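Local coordinates for protein racemase (Pseudovibrio sp. JE062, PDB 3MKC) that is of unestablished function but belongs to the mandelate racemase/muconate lactonizing enzyme group of the enolase superfamily, joining an N-terminal capping domain to a barrel domain, at residues 128-133 with 296-301; 169-174 with 343-348; 352-357 with 380-385. All blocks are in the same frame, centred on the assembly; numbering follows the deposited sequence.

Interaction 1: residues 128-133 with 296-301; sequences QLLGGT and ELRRIT
Arg298 reaches out from helix 293-306 and lays its guanidinium group against Leu130 O, just past the short, weakly bonded helix 126-129. The reach comes from a nearly straight side chain: CG stands anti to the backbone N (chi1 -177°), and the chain stays extended through CD to NE. The carbonyl oxygen of Leu130 sits 3.3 Å above one face of the Arg298 guanidinium plane, displaced toward its rim. The nearest nitrogen is Arg298 NH2, 3.4 Å from Leu130 O. Because the oxygen lies over the face and the N-H bonds point elsewhere, no hydrogen bond forms. Arg298 NE also has a long, weak ion pair with Glu302. Lower down the arm, Arg298 CD passes Leu130 CD2 at 4.3 Å, a light apolar touch; the leucine is buried and also packs on Tyr115 of helix 102-122. The carbonyl is presented by a Schellman motif: Gly131 takes positive phi just after the helix, with two backbone bonds into the last turn, one of them Gly131 N to Gln128 O at 3.1 Å.

One residue on, Arg299 is bound within its own helix. Its NE and NH2 grip Glu296 OE1 side-on, NE at 2.8 Å from that oxygen, and the acceptor lies in the guanidinium plane. Glu296 OE2 has a second partner in Arg269, and Arg299 makes a cation-pi contact with Trp87 of helix 83-93. Thr301 OG1 folds back on its own helix and donates to Leu297 O, which also accepts Thr301 N.

The contact thus joins the N-terminal family region to a helix of the barrel region without a directional bond. A positive group over a carbonyl is probably favourable electrostatically, but met face-on it likely gives only a modest hold.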
loop_
_atom_site.group_PDB
_atom_site.type_symbol
_atom_site.label_atom_id
_atom_site.label_comp_id
_atom_site.label_asym_id
_atom_site.label_seq_id
_atom_site.Cartn_x
_atom_site.Cartn_y
_atom_site.Cartn_z
ATOM N N GLN A 128 7.704 14.988 -6.908
ATOM C CA GLN A 128 7.846 16.438 -6.940
ATOM C C GLN A 128 6.472 17.092 -7.018
ATOM O O GLN A 128 6.271 18.177 -6.485
ATOM C CB GLN A 128 8.723 16.878 -8.111
ATOM C CG GLN A 128 10.141 16.341 -8.004
ATOM C CD GLN A 128 11.107 17.018 -8.951
ATOM O OE1 GLN A 128 10.745 17.389 -10.065
ATOM N NE2 GLN A 128 12.353 17.167 -8.516
ATOM N N LEU A 129 5.525 16.421 -7.669
ATOM C CA LEU A 129 4.166 16.948 -7.754
ATOM C C LEU A 129 3.547 16.865 -6.357
ATOM O O LEU A 129 2.641 17.625 -6.026
ATOM C CB LEU A 129 3.318 16.136 -8.742
ATOM C CG LEU A 129 3.745 16.162 -10.215
ATOM C CD1 LEU A 129 2.756 15.341 -11.048
ATOM C CD2 LEU A 129 3.801 17.598 -10.716
ATOM N N LEU A 130 4.042 15.940 -5.538
ATOM C CA LEU A 130 3.539 15.791 -4.171
ATOM C C LEU A 130 4.257 16.712 -3.181
ATOM O O LEU A 130 3.999 16.650 -1.979
ATOM C CB LEU A 130 3.660 14.340 -3.703
ATOM C CG LEU A 130 2.621 13.359 -4.258
ATOM C CD1 LEU A 130 3.120 11.932 -4.128
ATOM C CD2 LEU A 130 1.304 13.548 -3.523
ATOM N N GLY A 131 5.163 17.556 -3.675
ATOM C CA GLY A 131 5.845 18.487 -2.787
ATOM C C GLY A 131 7.361 18.440 -2.728
ATOM O O GLY A 131 7.985 19.302 -2.111
ATOM N N GLY A 132 7.963 17.443 -3.365
ATOM C CA GLY A 132 9.410 17.343 -3.330
ATOM C C GLY A 132 9.871 16.625 -2.076
ATOM O O GLY A 132 9.055 16.157 -1.278
ATOM N N THR A 133 11.179 16.532 -1.884
ATOM C CA THR A 133 11.695 15.843 -0.714
ATOM C C THR A 133 13.007 16.430 -0.243
ATOM O O THR A 133 13.689 17.121 -0.994
ATOM C CB THR A 133 11.937 14.344 -1.014
ATOM O OG1 THR A 133 12.386 13.675 0.171
ATOM C CG2 THR A 133 13.004 14.186 -2.089
ATOM N N GLU A 296 -5.296 10.849 -1.290
ATOM C CA GLU A 296 -5.896 10.623 0.019
ATOM C C GLU A 296 -4.805 10.255 1.028
ATOM O O GLU A 296 -4.886 10.615 2.202
ATOM C CB GLU A 296 -6.948 9.514 -0.055
ATOM C CG GLU A 296 -7.829 9.434 1.201
ATOM C CD GLU A 296 -8.799 10.606 1.336
ATOM O OE1 GLU A 296 -8.498 11.702 0.828
ATOM O OE2 GLU A 296 -9.862 10.426 1.972
ATOM N N LEU A 297 -3.774 9.548 0.573
ATOM C CA LEU A 297 -2.689 9.177 1.478
ATOM C C LEU A 297 -1.958 10.419 1.983
ATOM O O LEU A 297 -1.429 10.434 3.101
ATOM C CB LEU A 297 -1.711 8.216 0.790
ATOM C CG LEU A 297 -2.145 6.747 0.838
ATOM C CD1 LEU A 297 -1.203 5.903 0.004
ATOM C CD2 LEU A 297 -2.147 6.250 2.282
ATOM N N ARG A 298 -1.928 11.466 1.166
ATOM C CA ARG A 298 -1.280 12.701 1.588
ATOM C C ARG A 298 -2.114 13.356 2.690
ATOM O O ARG A 298 -1.575 13.819 3.691
ATOM C CB ARG A 298 -1.135 13.673 0.420
ATOM C CG ARG A 298 -0.398 14.941 0.799
ATOM C CD ARG A 298 -0.331 15.923 -0.356
ATOM N NE ARG A 298 0.642 16.973 -0.086
ATOM C CZ ARG A 298 0.955 17.947 -0.937
ATOM N NH1 ARG A 298 0.369 18.015 -2.127
ATOM N NH2 ARG A 298 1.869 18.849 -0.600
ATOM N N ARG A 299 -3.433 13.408 2.502
ATOM C CA ARG A 299 -4.279 14.012 3.531
ATOM C C ARG A 299 -4.209 13.192 4.804
ATOM O O ARG A 299 -4.128 13.733 5.907
ATOM C CB ARG A 299 -5.729 14.115 3.060
ATOM C CG ARG A 299 -5.952 15.284 2.114
ATOM C CD ARG A 299 -7.418 15.489 1.813
ATOM N NE ARG A 299 -7.947 14.479 0.903
ATOM C CZ ARG A 299 -8.280 14.719 -0.365
ATOM N NH1 ARG A 299 -8.133 15.932 -0.875
ATOM N NH2 ARG A 299 -8.784 13.751 -1.118
ATOM N N ILE A 300 -4.235 11.877 4.636
ATOM C CA ILE A 300 -4.174 10.962 5.759
ATOM C C ILE A 300 -2.868 11.107 6.533
ATOM O O ILE A 300 -2.861 11.111 7.762
ATOM C CB ILE A 300 -4.301 9.516 5.271
ATOM C CG1 ILE A 300 -5.719 9.287 4.748
ATOM C CG2 ILE A 300 -3.929 8.543 6.385
ATOM C CD1 ILE A 300 -5.916 7.933 4.086
ATOM N N THR A 301 -1.759 11.239 5.814
ATOM C CA THR A 301 -0.474 11.344 6.483
ATOM C C THR A 301 -0.252 12.667 7.211
ATOM O O THR A 301 0.323 12.692 8.296
ATOM C CB THR A 301 0.678 11.105 5.488
ATOM O OG1 THR A 301 0.493 9.831 4.858
ATOM C CG2 THR A 301 2.018 11.094 6.219
#

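Interaction 2: residues 169-174 with 343-348; sequences KAHNIR and PEFCDG
At the Schellman motif that ends helix 154-170 in the barrel domain, His171 and Ile173 receive Phe345 from the loop between strand 339-340 and helix 349-353. The two rings form a T-shaped pair, centroids 5.2 Å apart and planes at 82°, with the phenyl edge directed at the imidazole face. Phe345 CZ does the touching: it comes over His171 CG at 3.8 Å, set off toward the rim of the ring, while CE2 lies nearer His171 CD2. The same CZ meets Ile173 CG1 at 4.2 Å, so the tip of the phenyl ring serves both residues of the turn. Asn172, with positive phi, carries the chain between them.

His171 CG, anti to the carbonyl carbon (chi1 -70°), carries the imidazole toward the 343-348 loop, and ND1 is hydrogen-bonded to Lys167 O, which probably helps hold the ring with a face toward Phe345. NE2 is 4.0 Å from Glu344 OE1, too far for a bond. Lys167 also binds Glu344 O through NZ and makes a cation-pi contact with Phe345. With no hydrogen bond across the segments, dispersion and the edge-to-face electrostatics of the rings probably dominate, and any charge on the histidine would probably be eased slightly by the nearby carboxylate.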
loop_
_atom_site.group_PDB
_atom_site.type_symbol
_atom_site.label_atom_id
_atom_site.label_comp_id
_atom_site.label_asym_id
_atom_site.label_seq_id
_atom_site.Cartn_x
_atom_site.Cartn_y
_atom_site.Cartn_z
ATOM N N LYS A 169 19.523 -10.031 5.841
ATOM C CA LYS A 169 20.697 -9.498 6.518
ATOM C C LYS A 169 21.856 -9.371 5.537
ATOM O O LYS A 169 22.644 -8.423 5.603
ATOM C CB LYS A 169 21.095 -10.406 7.683
ATOM C CG LYS A 169 19.957 -10.650 8.660
ATOM C CD LYS A 169 20.448 -10.978 10.061
ATOM C CE LYS A 169 21.231 -12.272 10.119
ATOM N NZ LYS A 169 21.648 -12.569 11.518
ATOM N N ALA A 170 21.947 -10.332 4.623
ATOM C CA ALA A 170 23.003 -10.338 3.618
ATOM C C ALA A 170 22.879 -9.136 2.687
ATOM O O ALA A 170 23.875 -8.670 2.131
ATOM C CB ALA A 170 22.948 -11.632 2.811
ATOM N N HIS A 171 21.653 -8.641 2.517
ATOM C CA HIS A 171 21.405 -7.489 1.650
ATOM C C HIS A 171 21.216 -6.219 2.469
ATOM O O HIS A 171 20.728 -5.209 1.956
ATOM C CB HIS A 171 20.154 -7.710 0.800
ATOM C CG HIS A 171 20.312 -8.750 -0.262
ATOM N ND1 HIS A 171 20.586 -10.070 0.021
ATOM C CD2 HIS A 171 20.201 -8.670 -1.609
ATOM C CE1 HIS A 171 20.636 -10.760 -1.104
ATOM N NE2 HIS A 171 20.405 -9.933 -2.107
ATOM N N ASN A 172 21.596 -6.276 3.741
ATOM C CA ASN A 172 21.458 -5.132 4.641
ATOM C C ASN A 172 20.074 -4.488 4.623
ATOM O O ASN A 172 19.955 -3.260 4.619
ATOM C CB ASN A 172 22.513 -4.067 4.326
ATOM C CG ASN A 172 23.923 -4.546 4.603
ATOM O OD1 ASN A 172 24.210 -5.085 5.673
ATOM N ND2 ASN A 172 24.814 -4.344 3.643
ATOM N N ILE A 173 19.031 -5.310 4.602
ATOM C CA ILE A 173 17.666 -4.795 4.634
ATOM C C ILE A 173 17.479 -4.272 6.059
ATOM O O ILE A 173 17.731 -4.992 7.027
ATOM C CB ILE A 173 16.631 -5.909 4.352
ATOM C CG1 ILE A 173 16.854 -6.481 2.949
ATOM C CG2 ILE A 173 15.218 -5.363 4.488
ATOM C CD1 ILE A 173 16.823 -5.440 1.849
ATOM N N ARG A 174 17.041 -3.023 6.182
ATOM C CA ARG A 174 16.875 -2.405 7.492
ATOM C C ARG A 174 15.731 -2.935 8.353
ATOM O O ARG A 174 15.762 -2.788 9.573
ATOM C CB ARG A 174 16.719 -0.892 7.328
ATOM C CG ARG A 174 17.803 -0.240 6.491
ATOM C CD ARG A 174 19.169 -0.383 7.137
ATOM N NE ARG A 174 20.218 0.267 6.354
ATOM C CZ ARG A 174 20.370 1.583 6.239
ATOM N NH1 ARG A 174 19.543 2.414 6.861
ATOM N NH2 ARG A 174 21.357 2.072 5.494
ATOM N N PRO A 343 11.328 -8.263 -5.566
ATOM C CA PRO A 343 11.392 -9.435 -6.447
ATOM C C PRO A 343 12.300 -10.567 -5.970
ATOM O O PRO A 343 11.996 -11.739 -6.181
ATOM C CB PRO A 343 11.865 -8.842 -7.770
ATOM C CG PRO A 343 11.293 -7.469 -7.741
ATOM C CD PRO A 343 11.597 -7.032 -6.330
ATOM N N GLU A 344 13.415 -10.225 -5.337
ATOM C CA GLU A 344 14.338 -11.247 -4.848
ATOM C C GLU A 344 13.957 -11.727 -3.451
ATOM O O GLU A 344 14.648 -12.563 -2.861
ATOM C CB GLU A 344 15.773 -10.706 -4.833
ATOM C CG GLU A 344 16.336 -10.407 -6.217
ATOM C CD GLU A 344 17.759 -9.875 -6.175
ATOM O OE1 GLU A 344 18.652 -10.582 -5.660
ATOM O OE2 GLU A 344 17.983 -8.749 -6.662
ATOM N N PHE A 345 12.855 -11.195 -2.928
ATOM C CA PHE A 345 12.384 -11.560 -1.594
ATOM C C PHE A 345 10.907 -11.926 -1.597
ATOM O O PHE A 345 10.197 -11.681 -0.620
ATOM C CB PHE A 345 12.618 -10.401 -0.622
ATOM C CG PHE A 345 14.057 -10.206 -0.253
ATOM C CD1 PHE A 345 14.619 -10.916 0.800
ATOM C CD2 PHE A 345 14.859 -9.330 -0.973
ATOM C CE1 PHE A 345 15.964 -10.755 1.132
ATOM C CE2 PHE A 345 16.197 -9.164 -0.651
ATOM C CZ PHE A 345 16.751 -9.877 0.404
ATOM N N CYS A 346 10.443 -12.503 -2.697
ATOM C CA CYS A 346 9.047 -12.894 -2.800
ATOM C C CYS A 346 8.789 -13.654 -4.089
ATOM O O CYS A 346 9.614 -13.662 -5.001
ATOM C CB CYS A 346 8.148 -11.658 -2.786
ATOM S SG CYS A 346 8.042 -10.838 -4.398
ATOM N N ASP A 347 7.632 -14.297 -4.150
ATOM C CA ASP A 347 7.233 -15.028 -5.338
ATOM C C ASP A 347 5.985 -14.338 -5.860
ATOM O O ASP A 347 5.094 -13.982 -5.086
ATOM C CB ASP A 347 6.931 -16.490 -5.006
ATOM C CG ASP A 347 8.167 -17.254 -4.573
ATOM O OD1 ASP A 347 9.216 -17.094 -5.232
ATOM O OD2 ASP A 347 8.089 -18.013 -3.585
ATOM N N GLY A 348 5.930 -14.139 -7.167
ATOM C CA GLY A 348 4.786 -13.481 -7.766
ATOM C C GLY A 348 5.141 -12.982 -9.148
ATOM O O GLY A 348 5.725 -11.909 -9.300
#

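Interaction 3: residues 352-357 with 380-385; sequences KYLVTP and QEFLAS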
loop_
_atom_site.group_PDB
_atom_site.type_symbol
_atom_site.label_atom_id
_atom_site.label_comp_id
_atom_site.label_asym_id
_atom_site.label_seq_id
_atom_site.Cartn_x
_atom_site.Cartn_y
_atom_site.Cartn_z
ATOM N N LYS A 352 6.559 -9.353 -10.487
ATOM C CA LYS A 352 7.854 -9.341 -11.158
ATOM C C LYS A 352 7.884 -8.846 -12.606
ATOM O O LYS A 352 8.793 -8.104 -12.985
ATOM C CB LYS A 352 8.469 -10.739 -11.120
ATOM C CG LYS A 352 8.824 -11.256 -9.739
ATOM C CD LYS A 352 9.518 -12.600 -9.876
ATOM C CE LYS A 352 10.033 -13.120 -8.549
ATOM N NZ LYS A 352 10.816 -14.367 -8.746
ATOM N N TYR A 353 6.897 -9.234 -13.409
ATOM C CA TYR A 353 6.898 -8.869 -14.829
ATOM C C TYR A 353 5.923 -7.829 -15.392
ATOM O O TYR A 353 6.153 -7.332 -16.494
ATOM C CB TYR A 353 6.728 -10.134 -15.678
ATOM C CG TYR A 353 7.449 -11.362 -15.169
ATOM C CD1 TYR A 353 8.834 -11.368 -14.994
ATOM C CD2 TYR A 353 6.746 -12.534 -14.891
ATOM C CE1 TYR A 353 9.501 -12.521 -14.558
ATOM C CE2 TYR A 353 7.398 -13.687 -14.454
ATOM C CZ TYR A 353 8.773 -13.676 -14.293
ATOM O OH TYR A 353 9.411 -14.820 -13.874
ATOM N N LEU A 354 4.853 -7.487 -14.679
ATOM C CA LEU A 354 3.878 -6.545 -15.241
ATOM C C LEU A 354 4.403 -5.202 -15.734
ATOM O O LEU A 354 4.085 -4.788 -16.850
ATOM C CB LEU A 354 2.724 -6.302 -14.268
ATOM C CG LEU A 354 1.589 -5.464 -14.857
ATOM C CD1 LEU A 354 1.024 -6.141 -16.104
ATOM C CD2 LEU A 354 0.503 -5.290 -13.804
ATOM N N VAL A 355 5.182 -4.504 -14.913
ATOM C CA VAL A 355 5.724 -3.218 -15.337
ATOM C C VAL A 355 7.236 -3.175 -15.230
ATOM O O VAL A 355 7.849 -3.994 -14.538
ATOM C CB VAL A 355 5.151 -2.032 -14.530
ATOM C CG1 VAL A 355 3.692 -1.809 -14.897
ATOM C CG2 VAL A 355 5.309 -2.286 -13.044
ATOM N N THR A 356 7.826 -2.204 -15.919
ATOM C CA THR A 356 9.273 -2.031 -15.947
ATOM C C THR A 356 9.589 -0.542 -15.972
ATOM O O THR A 356 8.807 0.257 -16.481
ATOM C CB THR A 356 9.869 -2.690 -17.214
ATOM O OG1 THR A 356 11.301 -2.628 -17.167
ATOM C CG2 THR A 356 9.383 -1.968 -18.453
ATOM N N PRO A 357 10.742 -0.142 -15.418
ATOM C CA PRO A 357 11.753 -0.984 -14.774
ATOM C C PRO A 357 11.483 -1.160 -13.284
ATOM O O PRO A 357 10.522 -0.610 -12.753
ATOM C CB PRO A 357 13.035 -0.210 -15.025
ATOM C CG PRO A 357 12.576 1.202 -14.862
ATOM C CD PRO A 357 11.248 1.230 -15.602
ATOM N N GLN A 380 4.365 -5.169 -22.466
ATOM C CA GLN A 380 3.420 -5.707 -23.443
ATOM C C GLN A 380 3.540 -7.201 -23.743
ATOM O O GLN A 380 2.525 -7.892 -23.827
ATOM C CB GLN A 380 3.509 -4.911 -24.745
ATOM C CG GLN A 380 3.387 -3.410 -24.554
ATOM C CD GLN A 380 3.292 -2.663 -25.871
ATOM O OE1 GLN A 380 4.096 -2.874 -26.781
ATOM N NE2 GLN A 380 2.308 -1.775 -25.975
ATOM N N GLU A 381 4.761 -7.703 -23.916
ATOM C CA GLU A 381 4.939 -9.126 -24.199
ATOM C C GLU A 381 4.285 -9.963 -23.105
ATOM O O GLU A 381 3.667 -10.993 -23.375
ATOM C CB GLU A 381 6.423 -9.499 -24.282
ATOM C CG GLU A 381 7.162 -8.960 -25.495
ATOM C CD GLU A 381 8.489 -9.675 -25.726
ATOM O OE1 GLU A 381 9.330 -9.696 -24.804
ATOM O OE2 GLU A 381 8.690 -10.221 -26.833
ATOM N N PHE A 382 4.427 -9.515 -21.864
ATOM C CA PHE A 382 3.854 -10.236 -20.743
ATOM C C PHE A 382 2.330 -10.215 -20.780
ATOM O O PHE A 382 1.687 -11.250 -20.620
ATOM C CB PHE A 382 4.333 -9.641 -19.424
ATOM C CG PHE A 382 3.881 -10.414 -18.229
ATOM C CD1 PHE A 382 4.365 -11.697 -18.001
ATOM C CD2 PHE A 382 2.941 -9.881 -17.354
ATOM C CE1 PHE A 382 3.919 -12.443 -16.920
ATOM C CE2 PHE A 382 2.487 -10.619 -16.268
ATOM C CZ PHE A 382 2.976 -11.901 -16.048
ATOM N N LEU A 383 1.755 -9.033 -20.974
ATOM C CA LEU A 383 0.306 -8.897 -21.038
ATOM C C LEU A 383 -0.266 -9.743 -22.160
ATOM O O LEU A 383 -1.150 -10.569 -21.940
ATOM C CB LEU A 383 -0.087 -7.441 -21.270
ATOM C CG LEU A 383 -0.233 -6.545 -20.044
ATOM C CD1 LEU A 383 -0.659 -5.161 -20.495
ATOM C CD2 LEU A 383 -1.263 -7.135 -19.090
ATOM N N ALA A 384 0.250 -9.528 -23.366
ATOM C CA ALA A 384 -0.208 -10.258 -24.537
ATOM C C ALA A 384 -0.147 -11.763 -24.318
ATOM O O ALA A 384 -0.962 -12.503 -24.865
ATOM C CB ALA A 384 0.627 -9.869 -25.751
ATOM N N SER A 385 0.813 -12.217 -23.514
ATOM C CA SER A 385 0.951 -13.645 -23.245
ATOM C C SER A 385 -0.149 -14.103 -22.301
ATOM O O SER A 385 -0.212 -15.276 -21.928
ATOM C CB SER A 385 2.314 -13.951 -22.619
ATOM O OG SER A 385 2.336 -13.607 -21.243
#
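Phe382 meets Tyr353 and Leu354 along almost its whole side chain. With CG anti to the backbone N (chi1 -175°), the ring leaves helix 380-384 toward Tyr353 of helix 349-353. Its CB lies 4.2 Å from Tyr353 O. At the root of the ring, CG is 3.8 Å from Tyr353 CB, and CD1 is closer to that same carbon. The tyrosine methylene stands over the face as a CH-pi contact, 14° off the ring normal. On the other branch, CD2 comes to 4.1 Å from Leu354 CA. Further out, CE1 meets Tyr353 CD2 at 3.5 Å, and CZ at the tip is 4.0 Å from that Tyr353 CD2. The ring planes of Tyr353 and Phe382 are inclined at 56°, neither stacked nor edge-to-face.

Segment 352-357 runs from helix 349-353 into strand 355-356, which pairs antiparallel with 377-378, and helix 380-384 follows that second strand. Asn379, just ahead of the helix, reinforces the join by hydrogen-bonding Tyr353 O through its side chain. This late part of the chain also packs on the N-terminal strands 12-22 and 29-38: Phe382 rests on Tyr22, Leu383 on Val20, and Leu354 on Thr31 and Val33. One residue further along each segment, the buried Leu354 sends CD1 to Leu383 CD2 at 3.9 Å, one methyl against another.

None of the three contacts contains a hydrogen bond between its segments, yet their chemistry differs. Interaction 1, nearest the centre of the chain, sets a cationic group over a backbone carbonyl and joins the N-terminal and barrel family regions. Interaction 2 is an aromatic contact within the barrel region, backed by one buried isoleucine. Interaction 3, the most peripheral and the largest in buried surface, is almost wholly apolar and lies against the N-terminal strands. Each mixes buried and more exposed residues. Interactions 2 and 3 touch, through Lys352 CE packing on Pro343 O at 3.4 Å, and helix 349-353 links them: Gly348 of interaction 2 is its N-cap, and Tyr353 of interaction 3 lies in it. Interaction 1 stays about 15 Å from interaction 2 by nearest atoms.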